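Local coordinates for methylxanthine N3-demethylase NdmB (PDB 6ICL), which catalyses the N3-demethylation of theobromine and related methylxanthines, releasing formaldehyde, as a Rieske non-heme iron oxygenase in bacterial caffeine degradation, at residues 35-40 / 148-153; 41-46 / 68-73; 60-65 / 277-282; 72-77 / 139-144. All coordinates share one frame; numbering follows the deposited sequence.

Contact 1. Residues 35-40 / 148-153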
loop_
_atom_site.group_PDB
_atom_site.type_symbol
_atom_site.label_atom_id
_atom_site.label_comp_id
_atom_site.label_asym_id
_atom_site.label_seq_id
_atom_site.Cartn_x
_atom_site.Cartn_y
_atom_site.Cartn_z
ATOM N N HIS A 35 33.344 -24.795 3.578
ATOM C CA HIS A 35 34.540 -24.930 4.414
ATOM C C HIS A 35 35.126 -23.597 4.856
ATOM O O HIS A 35 36.107 -23.584 5.617
ATOM C CB HIS A 35 35.615 -25.733 3.669
ATOM C CG HIS A 35 35.228 -27.158 3.425
ATOM N ND1 HIS A 35 34.607 -27.574 2.268
ATOM C CD2 HIS A 35 35.348 -28.259 4.207
ATOM C CE1 HIS A 35 34.364 -28.870 2.345
ATOM N NE2 HIS A 35 34.804 -29.308 3.512
ATOM N N PHE A 36 34.560 -22.485 4.403
ATOM C CA PHE A 36 35.031 -21.166 4.793
ATOM C C PHE A 36 34.125 -20.549 5.855
ATOM O O PHE A 36 32.954 -20.917 6.005
ATOM C CB PHE A 36 35.109 -20.254 3.569
ATOM C CG PHE A 36 36.123 -20.696 2.557
ATOM C CD1 PHE A 36 35.793 -21.638 1.587
ATOM C CD2 PHE A 36 37.412 -20.155 2.563
ATOM C CE1 PHE A 36 36.752 -22.048 0.618
ATOM C CE2 PHE A 36 38.368 -20.545 1.616
ATOM C CZ PHE A 36 38.033 -21.501 0.640
ATOM N N TRP A 37 34.699 -19.622 6.614
ATOM C CA TRP A 37 33.935 -18.798 7.535
ATOM C C TRP A 37 33.186 -17.719 6.761
ATOM O O TRP A 37 33.782 -16.997 5.957
ATOM C CB TRP A 37 34.852 -18.135 8.558
ATOM C CG TRP A 37 35.525 -19.080 9.489
ATOM C CD1 TRP A 37 36.696 -19.751 9.267
ATOM C CD2 TRP A 37 35.105 -19.430 10.817
ATOM N NE1 TRP A 37 37.019 -20.500 10.365
ATOM C CE2 TRP A 37 36.067 -20.325 11.336
ATOM C CE3 TRP A 37 34.010 -19.076 11.613
ATOM C CZ2 TRP A 37 35.972 -20.878 12.629
ATOM C CZ3 TRP A 37 33.910 -19.629 12.895
ATOM C CH2 TRP A 37 34.888 -20.523 13.387
ATOM N N HIS A 38 31.879 -17.621 7.000
ATOM C CA HIS A 38 31.062 -16.582 6.386
ATOM C C HIS A 38 30.375 -15.748 7.461
ATOM O O HIS A 38 29.907 -16.295 8.469
ATOM C CB HIS A 38 30.002 -17.188 5.479
ATOM C CG HIS A 38 30.571 -17.984 4.351
ATOM N ND1 HIS A 38 31.252 -17.404 3.308
ATOM C CD2 HIS A 38 30.574 -19.315 4.116
ATOM C CE1 HIS A 38 31.658 -18.348 2.480
ATOM N NE2 HIS A 38 31.250 -19.515 2.943
ATOM N N PRO A 39 30.276 -14.437 7.268
ATOM C CA PRO A 39 29.527 -13.609 8.213
ATOM C C PRO A 39 28.026 -13.784 7.981
ATOM O O PRO A 39 27.558 -13.832 6.837
ATOM C CB PRO A 39 29.993 -12.195 7.875
ATOM C CG PRO A 39 30.172 -12.269 6.326
ATOM C CD PRO A 39 30.618 -13.708 6.029
ATOM N N VAL A 40 27.275 -13.930 9.077
ATOM C CA VAL A 40 25.829 -14.087 8.971
ATOM C C VAL A 40 25.064 -12.878 9.508
ATOM O O VAL A 40 23.962 -12.600 9.015
ATOM C CB VAL A 40 25.362 -15.382 9.653
ATOM C CG1 VAL A 40 25.847 -16.602 8.844
ATOM C CG2 VAL A 40 25.842 -15.420 11.126
ATOM N N TRP A 148 30.318 -14.931 12.688
ATOM C CA TRP A 148 30.860 -15.771 11.625
ATOM C C TRP A 148 30.469 -17.215 11.870
ATOM O O TRP A 148 30.464 -17.688 13.012
ATOM C CB TRP A 148 32.390 -15.679 11.578
ATOM C CG TRP A 148 32.883 -14.320 11.376
ATOM C CD1 TRP A 148 33.120 -13.371 12.336
ATOM C CD2 TRP A 148 33.187 -13.715 10.127
ATOM N NE1 TRP A 148 33.571 -12.211 11.754
ATOM C CE2 TRP A 148 33.621 -12.399 10.393
ATOM C CE3 TRP A 148 33.146 -14.163 8.800
ATOM C CZ2 TRP A 148 33.994 -11.522 9.381
ATOM C CZ3 TRP A 148 33.528 -13.303 7.802
ATOM C CH2 TRP A 148 33.947 -11.992 8.093
ATOM N N VAL A 149 30.158 -17.920 10.800
ATOM C CA VAL A 149 29.799 -19.324 10.861
ATOM C C VAL A 149 30.595 -20.066 9.793
ATOM O O VAL A 149 30.754 -19.581 8.668
ATOM C CB VAL A 149 28.285 -19.547 10.646
ATOM C CG1 VAL A 149 27.955 -21.044 10.655
ATOM C CG2 VAL A 149 27.449 -18.789 11.690
ATOM N N ARG A 150 31.069 -21.259 10.146
ATOM C CA ARG A 150 31.686 -22.182 9.202
ATOM C C ARG A 150 30.922 -23.492 9.276
ATOM O O ARG A 150 30.836 -24.105 10.343
ATOM C CB ARG A 150 33.173 -22.393 9.507
ATOM C CG ARG A 150 33.826 -23.446 8.581
ATOM C CD ARG A 150 35.332 -23.520 8.798
ATOM N NE ARG A 150 35.675 -23.989 10.137
ATOM C CZ ARG A 150 36.924 -24.087 10.599
ATOM N NH1 ARG A 150 37.960 -23.736 9.834
ATOM N NH2 ARG A 150 37.139 -24.522 11.835
ATOM N N LEU A 151 30.342 -23.903 8.147
ATOM C CA LEU A 151 29.463 -25.054 8.157
ATOM C C LEU A 151 30.218 -26.367 8.224
ATOM O O LEU A 151 29.672 -27.353 8.731
ATOM C CB LEU A 151 28.576 -25.052 6.920
ATOM C CG LEU A 151 27.557 -23.918 6.878
ATOM C CD1 LEU A 151 26.719 -24.049 5.608
ATOM C CD2 LEU A 151 26.681 -23.940 8.146
ATOM N N ASP A 152 31.435 -26.424 7.695
ATOM C CA ASP A 152 32.160 -27.684 7.624
ATOM C C ASP A 152 33.582 -27.491 8.119
ATOM O O ASP A 152 34.343 -26.695 7.552
ATOM C CB ASP A 152 32.159 -28.280 6.214
ATOM C CG ASP A 152 32.610 -29.736 6.218
ATOM O OD1 ASP A 152 33.487 -30.064 7.021
ATOM O OD2 ASP A 152 32.071 -30.562 5.465
ATOM N N ASN A 153 33.904 -28.252 9.173
ATOM C CA ASN A 153 35.163 -28.382 9.897
ATOM C C ASN A 153 36.183 -29.298 9.247
ATOM O O ASN A 153 37.365 -29.205 9.594
ATOM C CB ASN A 153 34.893 -29.005 11.275
ATOM C CG ASN A 153 35.084 -28.049 12.342
ATOM O OD1 ASN A 153 35.596 -26.968 12.084
ATOM N ND2 ASN A 153 34.686 -28.393 13.553
HETATM O O HOH W 1 30.533 -22.107 5.838
#
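A buried antiparallel strand pairing joins His38 and Pro39 to Val149 and Trp148 at one margin of the Rieske-domain sheet. His38 and Val149 form a hydrogen-bonded pair: His38 N reaches Val149 O at 2.8 Å with a nearly straight N-H (175°), and Val149 N returns to His38 O at 2.9 Å. Pro39 and Trp148 make the next, non-hydrogen-bonded pair. Pro39 CB sits over one face of the Trp148 six-membered ring, a CH-pi contact of 3.8 Å to its centroid. This six-stranded antiparallel sheet belongs to the Rieske half of the oxygenase, and 37-42 is an edge strand of it within the chain. Trp37 has CG anti to its carbonyl carbon (chi1 -66°), which lays the indole against the Arg150 side chain. Arg150 CB lies over the five-membered ring, 4.0 Å from its centroid. Farther out, the guanidinium is tilted 35° to the indole, and its NH2 forms a salt bridge with Asp139. With an alanine in place of Trp37, Arg150 CB and CD would probably lose the indole face they pack on, leaving a gap there, though the salt bridge to Asp139 would remain. Past the paired residues, a water accepts from Leu151 N at 2.9 Å and donates to Phe36 O.

Contact 2. Residues 41-46 / 68-73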
loop_
_atom_site.group_PDB
_atom_site.type_symbol
_atom_site.label_atom_id
_atom_site.label_comp_id
_atom_site.label_asym_id
_atom_site.label_seq_id
_atom_site.Cartn_x
_atom_site.Cartn_y
_atom_site.Cartn_z
ATOM N N CYS A 41 25.617 -12.124 10.452
ATOM C CA CYS A 41 24.988 -10.882 10.882
ATOM C C CYS A 41 26.003 -10.123 11.727
ATOM O O CYS A 41 27.009 -10.683 12.164
ATOM C CB CYS A 41 23.694 -11.145 11.681
ATOM S SG CYS A 41 23.993 -12.138 13.193
ATOM N N THR A 42 25.753 -8.834 11.917
ATOM C CA THR A 42 26.569 -8.116 12.877
ATOM C C THR A 42 26.106 -8.483 14.281
ATOM O O THR A 42 25.000 -8.993 14.483
ATOM C CB THR A 42 26.484 -6.609 12.664
ATOM O OG1 THR A 42 25.164 -6.146 13.007
ATOM C CG2 THR A 42 26.783 -6.261 11.194
ATOM N N LEU A 43 26.983 -8.246 15.254
ATOM C CA LEU A 43 26.625 -8.489 16.641
ATOM C C LEU A 43 25.403 -7.663 17.040
ATOM O O LEU A 43 24.465 -8.180 17.661
ATOM C CB LEU A 43 27.832 -8.172 17.529
ATOM C CG LEU A 43 27.667 -8.464 19.012
ATOM C CD1 LEU A 43 27.190 -9.901 19.176
ATOM C CD2 LEU A 43 29.025 -8.231 19.722
ATOM N N ASN A 44 25.390 -6.384 16.660
ATOM C CA ASN A 44 24.233 -5.535 16.919
ATOM C C ASN A 44 22.962 -6.113 16.303
ATOM O O ASN A 44 21.902 -6.170 16.957
ATOM C CB ASN A 44 24.498 -4.140 16.370
ATOM C CG ASN A 44 23.548 -3.132 16.928
ATOM O OD1 ASN A 44 22.571 -2.750 16.275
ATOM N ND2 ASN A 44 23.803 -2.707 18.164
ATOM N N GLU A 45 23.038 -6.524 15.029
ATOM C CA GLU A 45 21.898 -7.179 14.394
ATOM C C GLU A 45 21.436 -8.394 15.190
ATOM O O GLU A 45 20.231 -8.630 15.341
ATOM C CB GLU A 45 22.252 -7.578 12.953
ATOM C CG GLU A 45 22.111 -6.420 11.963
ATOM C CD GLU A 45 22.799 -6.682 10.623
ATOM O OE1 GLU A 45 22.776 -5.774 9.773
ATOM O OE2 GLU A 45 23.368 -7.783 10.426
ATOM N N PHE A 46 22.380 -9.196 15.693
ATOM C CA PHE A 46 21.985 -10.369 16.461
ATOM C C PHE A 46 21.263 -9.976 17.756
ATOM O O PHE A 46 20.256 -10.592 18.137
ATOM C CB PHE A 46 23.215 -11.217 16.787
ATOM C CG PHE A 46 22.953 -12.224 17.833
ATOM C CD1 PHE A 46 22.311 -13.424 17.510
ATOM C CD2 PHE A 46 23.291 -11.968 19.155
ATOM C CE1 PHE A 46 22.043 -14.373 18.504
ATOM C CE2 PHE A 46 23.013 -12.894 20.141
ATOM C CZ PHE A 46 22.391 -14.108 19.810
ATOM N N LEU A 68 20.714 -18.793 15.437
ATOM C CA LEU A 68 21.730 -18.256 16.324
ATOM C C LEU A 68 21.102 -18.020 17.690
ATOM O O LEU A 68 19.984 -17.499 17.786
ATOM C CB LEU A 68 22.297 -16.935 15.787
ATOM C CG LEU A 68 22.867 -16.965 14.357
ATOM C CD1 LEU A 68 23.380 -15.597 13.951
ATOM C CD2 LEU A 68 23.982 -18.020 14.219
ATOM N N ALA A 69 21.811 -18.403 18.746
ATOM C CA ALA A 69 21.370 -18.069 20.090
ATOM C C ALA A 69 22.592 -17.943 20.980
ATOM O O ALA A 69 23.605 -18.625 20.773
ATOM C CB ALA A 69 20.423 -19.124 20.662
ATOM N N ARG A 70 22.494 -17.068 21.968
ATOM C CA ARG A 70 23.584 -16.877 22.915
ATOM C C ARG A 70 23.256 -17.700 24.146
ATOM O O ARG A 70 22.281 -17.413 24.846
ATOM C CB ARG A 70 23.793 -15.409 23.272
ATOM C CG ARG A 70 24.928 -15.233 24.278
ATOM C CD ARG A 70 25.713 -13.985 23.993
ATOM N NE ARG A 70 24.823 -12.844 23.873
ATOM C CZ ARG A 70 25.189 -11.664 23.403
ATOM N NH1 ARG A 70 26.436 -11.461 23.007
ATOM N NH2 ARG A 70 24.303 -10.685 23.336
ATOM N N LEU A 71 24.052 -18.747 24.376
ATOM C CA LEU A 71 23.891 -19.669 25.489
ATOM C C LEU A 71 25.160 -19.590 26.336
ATOM O O LEU A 71 26.258 -19.842 25.827
ATOM C CB LEU A 71 23.667 -21.102 24.993
ATOM C CG LEU A 71 22.492 -21.388 24.045
ATOM C CD1 LEU A 71 22.378 -22.880 23.773
ATOM C CD2 LEU A 71 21.182 -20.857 24.602
ATOM N N ASN A 72 25.011 -19.208 27.606
ATOM C CA ASN A 72 26.138 -19.126 28.539
ATOM C C ASN A 72 27.244 -18.255 27.966
ATOM O O ASN A 72 28.408 -18.651 27.910
ATOM C CB ASN A 72 26.671 -20.518 28.872
ATOM C CG ASN A 72 25.564 -21.486 29.243
ATOM O OD1 ASN A 72 24.799 -21.222 30.164
ATOM N ND2 ASN A 72 25.455 -22.596 28.512
ATOM N N SER A 73 26.854 -17.074 27.486
ATOM C CA SER A 73 27.734 -16.038 26.953
ATOM C C SER A 73 28.396 -16.387 25.623
ATOM O O SER A 73 29.228 -15.606 25.140
ATOM C CB SER A 73 28.823 -15.657 27.960
ATOM O OG SER A 73 28.217 -15.251 29.168
#
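Phe46 points its ring into the angle between Leu68 and Arg70. Its CE1 lies 3.7 Å from Leu68 CB, an apolar contact in which the two side chains are set at a slant. Arg70 N comes to the ring edge, 3.7 Å from Phe46 CZ. The Arg70 guanidinium stands almost perpendicular to the ring (88°), with Phe46 CE2 over one of its faces, off centre. This is packing of a ring rim on a flat cation. Beside it, Cys41 SG touches Leu68 CD1 at 3.6 Å. Phe46 CG is anti to the backbone N (chi1 166°), which sends the ring from the helix to the strand. Replacing Phe46 by alanine is likely to open a gap between helix and strand and take the ring rim away from the Arg70 guanidinium face.

The next shell fixes these groups. Arg70 forms a salt bridge to Glu47 through NH2 and a hydrogen bond to His54 through NE. Ile75 and Met57 also touch the Phe46 ring. The helix start is held by Thr42 and Glu45: Glu45 N donates to Thr42 OG1 at 3.0 Å, and Thr42 N donates to Glu45 OE2 at 3.0 Å, from above the carboxylate plane. Phe46 N bonds to Thr42 O. The reciprocal pair is a capping box, with Thr42 as N-cap of the short helix 43-48 that packs on the Rieske-domain sheet.

Contact 3. Residues 60-65 / 277-282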
loop_
_atom_site.group_PDB
_atom_site.type_symbol
_atom_site.label_atom_id
_atom_site.label_comp_id
_atom_site.label_asym_id
_atom_site.label_seq_id
_atom_site.Cartn_x
_atom_site.Cartn_y
_atom_site.Cartn_z
ATOM N N THR A 60 20.171 -17.220 7.013
ATOM C CA THR A 60 20.315 -18.190 5.941
ATOM C C THR A 60 21.726 -18.086 5.374
ATOM O O THR A 60 22.206 -16.985 5.093
ATOM C CB THR A 60 19.237 -17.967 4.875
ATOM O OG1 THR A 60 17.953 -18.124 5.501
ATOM C CG2 THR A 60 19.357 -18.996 3.750
ATOM N N LEU A 61 22.406 -19.228 5.272
ATOM C CA LEU A 61 23.789 -19.293 4.808
ATOM C C LEU A 61 23.887 -20.457 3.844
ATOM O O LEU A 61 23.607 -21.596 4.228
ATOM C CB LEU A 61 24.784 -19.490 5.952
ATOM C CG LEU A 61 26.250 -19.633 5.505
ATOM C CD1 LEU A 61 26.698 -18.434 4.665
ATOM C CD2 LEU A 61 27.168 -19.778 6.727
ATOM N N LEU A 62 24.286 -20.165 2.608
ATOM C CA LEU A 62 24.453 -21.185 1.577
ATOM C C LEU A 62 23.174 -21.994 1.418
ATOM O O LEU A 62 23.204 -23.202 1.209
ATOM C CB LEU A 62 25.657 -22.092 1.882
ATOM C CG LEU A 62 27.023 -21.411 1.725
ATOM C CD1 LEU A 62 28.155 -22.309 2.232
ATOM C CD2 LEU A 62 27.256 -21.038 0.277
ATOM N N GLY A 63 22.034 -21.313 1.507
ATOM C CA GLY A 63 20.759 -21.984 1.385
ATOM C C GLY A 63 20.287 -22.673 2.644
ATOM O O GLY A 63 19.128 -23.096 2.696
ATOM N N GLU A 64 21.131 -22.795 3.669
ATOM C CA GLU A 64 20.756 -23.462 4.908
ATOM C C GLU A 64 20.116 -22.474 5.870
ATOM O O GLU A 64 20.610 -21.359 6.051
ATOM C CB GLU A 64 21.967 -24.090 5.607
ATOM C CG GLU A 64 22.908 -24.835 4.704
ATOM C CD GLU A 64 22.515 -26.271 4.505
ATOM O OE1 GLU A 64 23.342 -27.024 3.953
ATOM O OE2 GLU A 64 21.388 -26.655 4.894
ATOM N N LYS A 65 19.052 -22.918 6.525
ATOM C CA LYS A 65 18.409 -22.148 7.575
ATOM C C LYS A 65 19.061 -22.501 8.908
ATOM O O LYS A 65 19.043 -23.662 9.329
ATOM C CB LYS A 65 16.906 -22.434 7.583
ATOM C CG LYS A 65 16.300 -22.362 6.166
ATOM C CD LYS A 65 14.830 -21.932 6.138
ATOM C CE LYS A 65 13.927 -22.742 7.047
ATOM N NZ LYS A 65 12.488 -22.579 6.649
ATOM N N ALA A 277 31.265 -10.365 1.506
ATOM C CA ALA A 277 29.966 -10.763 0.982
ATOM C C ALA A 277 29.634 -12.149 1.508
ATOM O O ALA A 277 30.457 -13.056 1.422
ATOM C CB ALA A 277 29.968 -10.741 -0.546
ATOM N N SER A 278 28.438 -12.305 2.072
ATOM C CA SER A 278 28.023 -13.603 2.575
ATOM C C SER A 278 27.122 -14.308 1.569
ATOM O O SER A 278 26.136 -13.717 1.115
ATOM C CB SER A 278 27.288 -13.428 3.894
ATOM O OG SER A 278 26.939 -14.688 4.426
ATOM N N PRO A 279 27.418 -15.561 1.192
ATOM C CA PRO A 279 26.576 -16.261 0.219
ATOM C C PRO A 279 25.277 -16.764 0.843
ATOM O O PRO A 279 25.183 -17.918 1.263
ATOM C CB PRO A 279 27.467 -17.424 -0.232
ATOM C CG PRO A 279 28.296 -17.721 1.039
ATOM C CD PRO A 279 28.549 -16.387 1.673
ATOM N N VAL A 280 24.265 -15.905 0.870
ATOM C CA VAL A 280 22.992 -16.236 1.511
ATOM C C VAL A 280 22.311 -17.397 0.794
ATOM O O VAL A 280 21.944 -18.400 1.412
ATOM C CB VAL A 280 22.085 -14.994 1.550
ATOM C CG1 VAL A 280 20.682 -15.390 1.983
ATOM C CG2 VAL A 280 22.682 -13.944 2.518
ATOM N N ASP A 281 22.093 -17.258 -0.505
ATOM C CA ASP A 281 21.465 -18.304 -1.303
ATOM C C ASP A 281 21.901 -18.099 -2.747
ATOM O O ASP A 281 22.800 -17.300 -3.036
ATOM C CB ASP A 281 19.934 -18.290 -1.164
ATOM C CG ASP A 281 19.316 -16.939 -1.539
ATOM O OD1 ASP A 281 19.993 -16.111 -2.193
ATOM O OD2 ASP A 281 18.148 -16.685 -1.173
ATOM N N ASN A 282 21.220 -18.781 -3.659
ATOM C CA ASN A 282 21.619 -18.769 -5.060
ATOM C C ASN A 282 21.330 -17.450 -5.763
ATOM O O ASN A 282 21.763 -17.292 -6.907
ATOM C CB ASN A 282 20.928 -19.907 -5.813
ATOM C CG ASN A 282 19.424 -19.733 -5.875
ATOM O OD1 ASN A 282 18.740 -19.724 -4.848
ATOM N ND2 ASN A 282 18.895 -19.603 -7.087
HETATM O O HOH W 2 24.511 -15.562 5.463
#
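Leu62 holds CG anti to its carbonyl carbon (chi1 -70°), and this brings CD2 to the ring of Pro279, 3.6 Å from its CG. Leu61 turns the other way, with CG anti to the backbone N (chi1 177°), and CD1 reaches the same ring, 4.0 Å from Pro279 CG. The two leucines thus meet the proline from a tight hairpin. Leu61 to Glu64 is a type I' turn, joining strands 57-61 and 64-71. The N-H groups of Leu62 and Gly63, in the middle of the turn, bond to strand 270-281 of the C-terminal domain. Leu62 N donates to Pro279 O at 2.8 Å, nearly along the C=O axis. Gly63 N donates to Val280 O at 2.9 Å, tilted 27° from the carbonyl plane. The chain makes an inverse gamma turn about Pro279, closed by a weak bond, and this kink probably brings both carbonyls to face the hairpin. A water donates to Thr60 O at 2.7 Å and to Ser278 OG at 2.8 Å. Ser278 OG is also bonded to Pro39 O. Between Rieske and catalytic domains, then, the direct hydrogen bonds are both backbone to backbone, and so probably depend more on the shape of the two turns than on side-chain identity.

Contact 4. Residues 72-77 / 139-144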
loop_
_atom_site.group_PDB
_atom_site.type_symbol
_atom_site.label_atom_id
_atom_site.label_comp_id
_atom_site.label_asym_id
_atom_site.label_seq_id
_atom_site.Cartn_x
_atom_site.Cartn_y
_atom_site.Cartn_z
ATOM N N ASN A 72 25.011 -19.208 27.606
ATOM C CA ASN A 72 26.138 -19.126 28.539
ATOM C C ASN A 72 27.244 -18.255 27.966
ATOM O O ASN A 72 28.408 -18.651 27.910
ATOM C CB ASN A 72 26.671 -20.518 28.872
ATOM C CG ASN A 72 25.564 -21.486 29.243
ATOM O OD1 ASN A 72 24.799 -21.222 30.164
ATOM N ND2 ASN A 72 25.455 -22.596 28.512
ATOM N N SER A 73 26.854 -17.074 27.486
ATOM C CA SER A 73 27.734 -16.038 26.953
ATOM C C SER A 73 28.396 -16.387 25.623
ATOM O O SER A 73 29.228 -15.606 25.140
ATOM C CB SER A 73 28.823 -15.657 27.960
ATOM O OG SER A 73 28.217 -15.251 29.168
ATOM N N LYS A 74 28.064 -17.517 24.997
ATOM C CA LYS A 74 28.583 -17.796 23.665
ATOM C C LYS A 74 27.446 -17.993 22.668
ATOM O O LYS A 74 26.509 -18.768 22.910
ATOM C CB LYS A 74 29.485 -19.039 23.623
ATOM C CG LYS A 74 30.777 -18.864 22.742
ATOM C CD LYS A 74 30.522 -18.350 21.278
ATOM C CE LYS A 74 31.101 -16.912 20.945
ATOM N NZ LYS A 74 30.241 -15.678 21.309
ATOM N N ILE A 75 27.593 -17.353 21.515
ATOM C CA ILE A 75 26.641 -17.500 20.426
ATOM C C ILE A 75 26.910 -18.804 19.710
ATOM O O ILE A 75 28.039 -19.091 19.299
ATOM C CB ILE A 75 26.738 -16.314 19.464
ATOM C CG1 ILE A 75 26.540 -15.012 20.231
ATOM C CG2 ILE A 75 25.701 -16.447 18.344
ATOM C CD1 ILE A 75 26.625 -13.806 19.322
ATOM N N ILE A 76 25.875 -19.607 19.577
ATOM C CA ILE A 76 25.958 -20.851 18.852
ATOM C C ILE A 76 25.175 -20.681 17.561
ATOM O O ILE A 76 24.319 -19.798 17.424
ATOM C CB ILE A 76 25.397 -22.014 19.692
ATOM C CG1 ILE A 76 23.912 -21.777 19.918
ATOM C CG2 ILE A 76 26.089 -22.061 21.049
ATOM C CD1 ILE A 76 23.058 -23.005 19.775
ATOM N N ALA A 77 25.483 -21.538 16.602
ATOM C CA ALA A 77 24.773 -21.617 15.338
ATOM C C ALA A 77 24.369 -23.070 15.168
ATOM O O ALA A 77 25.197 -23.969 15.339
ATOM C CB ALA A 77 25.652 -21.141 14.161
ATOM N N ASP A 139 30.523 -24.417 13.782
ATOM C CA ASP A 139 31.497 -23.394 14.160
ATOM C C ASP A 139 30.886 -22.001 14.088
ATOM O O ASP A 139 30.245 -21.642 13.096
ATOM C CB ASP A 139 32.702 -23.433 13.229
ATOM C CG ASP A 139 33.626 -24.611 13.498
ATOM O OD1 ASP A 139 33.439 -25.334 14.499
ATOM O OD2 ASP A 139 34.537 -24.801 12.671
ATOM N N CYS A 140 31.150 -21.197 15.109
ATOM C CA CYS A 140 30.515 -19.895 15.228
ATOM C C CYS A 140 31.341 -19.068 16.191
ATOM O O CYS A 140 31.585 -19.506 17.313
ATOM C CB CYS A 140 29.047 -20.026 15.719
ATOM S SG CYS A 140 28.178 -18.436 15.945
ATOM N N GLU A 141 31.796 -17.902 15.741
ATOM C CA GLU A 141 32.644 -17.036 16.552
ATOM C C GLU A 141 32.343 -15.593 16.190
ATOM O O GLU A 141 32.060 -15.284 15.032
ATOM C CB GLU A 141 34.155 -17.300 16.332
ATOM C CG GLU A 141 34.646 -18.745 16.596
ATOM C CD GLU A 141 34.490 -19.211 18.064
ATOM O OE1 GLU A 141 34.201 -18.361 18.945
ATOM O OE2 GLU A 141 34.629 -20.437 18.327
ATOM N N VAL A 142 32.424 -14.713 17.183
ATOM C CA VAL A 142 32.262 -13.277 16.977
ATOM C C VAL A 142 33.640 -12.654 16.762
ATOM O O VAL A 142 34.537 -12.806 17.595
ATOM C CB VAL A 142 31.537 -12.626 18.168
ATOM C CG1 VAL A 142 31.474 -11.098 17.995
ATOM C CG2 VAL A 142 30.127 -13.183 18.306
ATOM N N LYS A 143 33.817 -11.944 15.655
ATOM C CA LYS A 143 35.071 -11.233 15.453
ATOM C C LYS A 143 34.772 -9.948 14.706
ATOM O O LYS A 143 33.971 -9.944 13.775
ATOM C CB LYS A 143 36.088 -12.081 14.682
ATOM C CG LYS A 143 37.533 -11.553 14.783
ATOM C CD LYS A 143 38.518 -12.541 14.179
ATOM C CE LYS A 143 39.960 -12.088 14.385
ATOM N NZ LYS A 143 40.889 -13.155 13.879
ATOM N N TYR A 144 35.401 -8.861 15.139
ATOM C CA TYR A 144 35.139 -7.520 14.621
ATOM C C TYR A 144 33.665 -7.130 14.772
ATOM O O TYR A 144 33.116 -6.409 13.925
ATOM C CB TYR A 144 35.554 -7.359 13.153
ATOM C CG TYR A 144 36.751 -8.156 12.679
ATOM C CD1 TYR A 144 38.025 -7.969 13.229
ATOM C CD2 TYR A 144 36.610 -9.079 11.648
ATOM C CE1 TYR A 144 39.133 -8.685 12.752
ATOM C CE2 TYR A 144 37.695 -9.804 11.181
ATOM C CZ TYR A 144 38.954 -9.608 11.727
ATOM O OH TYR A 144 40.011 -10.339 11.215
HETATM O O HOH W 3 29.708 -21.652 19.202
#
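Strands 74-79 and 137-143 are antiparallel neighbours in the Rieske-domain sheet, and here they have begun to splay apart. Their axes come within 6.1 Å and run at 144° to each other. The backbone pairing continues beyond this pair of segments, at Ala77 with Phe138. Between these segments, side chains make the direct contacts. Cys140 has SG anti to the backbone N (chi1 178°), which directs the sulfur at Ile75: SG lies 4.0 Å from Ile75 CG2 and 3.4 Å from Ile75 O. Ala77 CB meets Cys140 CB at 3.9 Å. Farther along, Ile75 CD1 touches Val142 CG2 at 3.7 Å, the two side chains crossing at about a right angle. Leu43 of helix 43-48 touches both Ile75 and Val142. At the outer end the Lys74 chain is bent and passes Glu141 crosswise. Lys74 NZ stays 5.3 Å from Glu141 OE1, too far for a salt bridge, so any attraction is probably weak. A water lies 3.1 Å from Ile75 O and a longer 3.4 Å from Cys140 O. The arrangement is one of apolar side chains meeting where two neighbouring antiparallel strands of the Rieske-domain sheet diverge.

Overall arrangement
All four contacts reach one six-stranded sheet of the Rieske domain; contact 3 alone ties it to the C-terminal domain. Contacts 1 and 2 are buried; contacts 3 and 4 are partly exposed. Strand 37-42 serves both contact 1 and contact 2, which meet at Val40 and Leu68. Contacts 2 and 4 are closest, about 7 Å between centres, and adjoin through the hairpin of strands 64-71 and 74-79, with Leu68 against Ala77. Contact 1 meets contact 4 through a probable hydrogen bond from Trp148 N to Glu141 O, and contact 3 where His38 CB packs on Leu61 CD1. Contacts 1 and 3 have direct backbone hydrogen bonds, and contact 1 adds broad aromatic packing; contacts 2 and 4 rest on side chains.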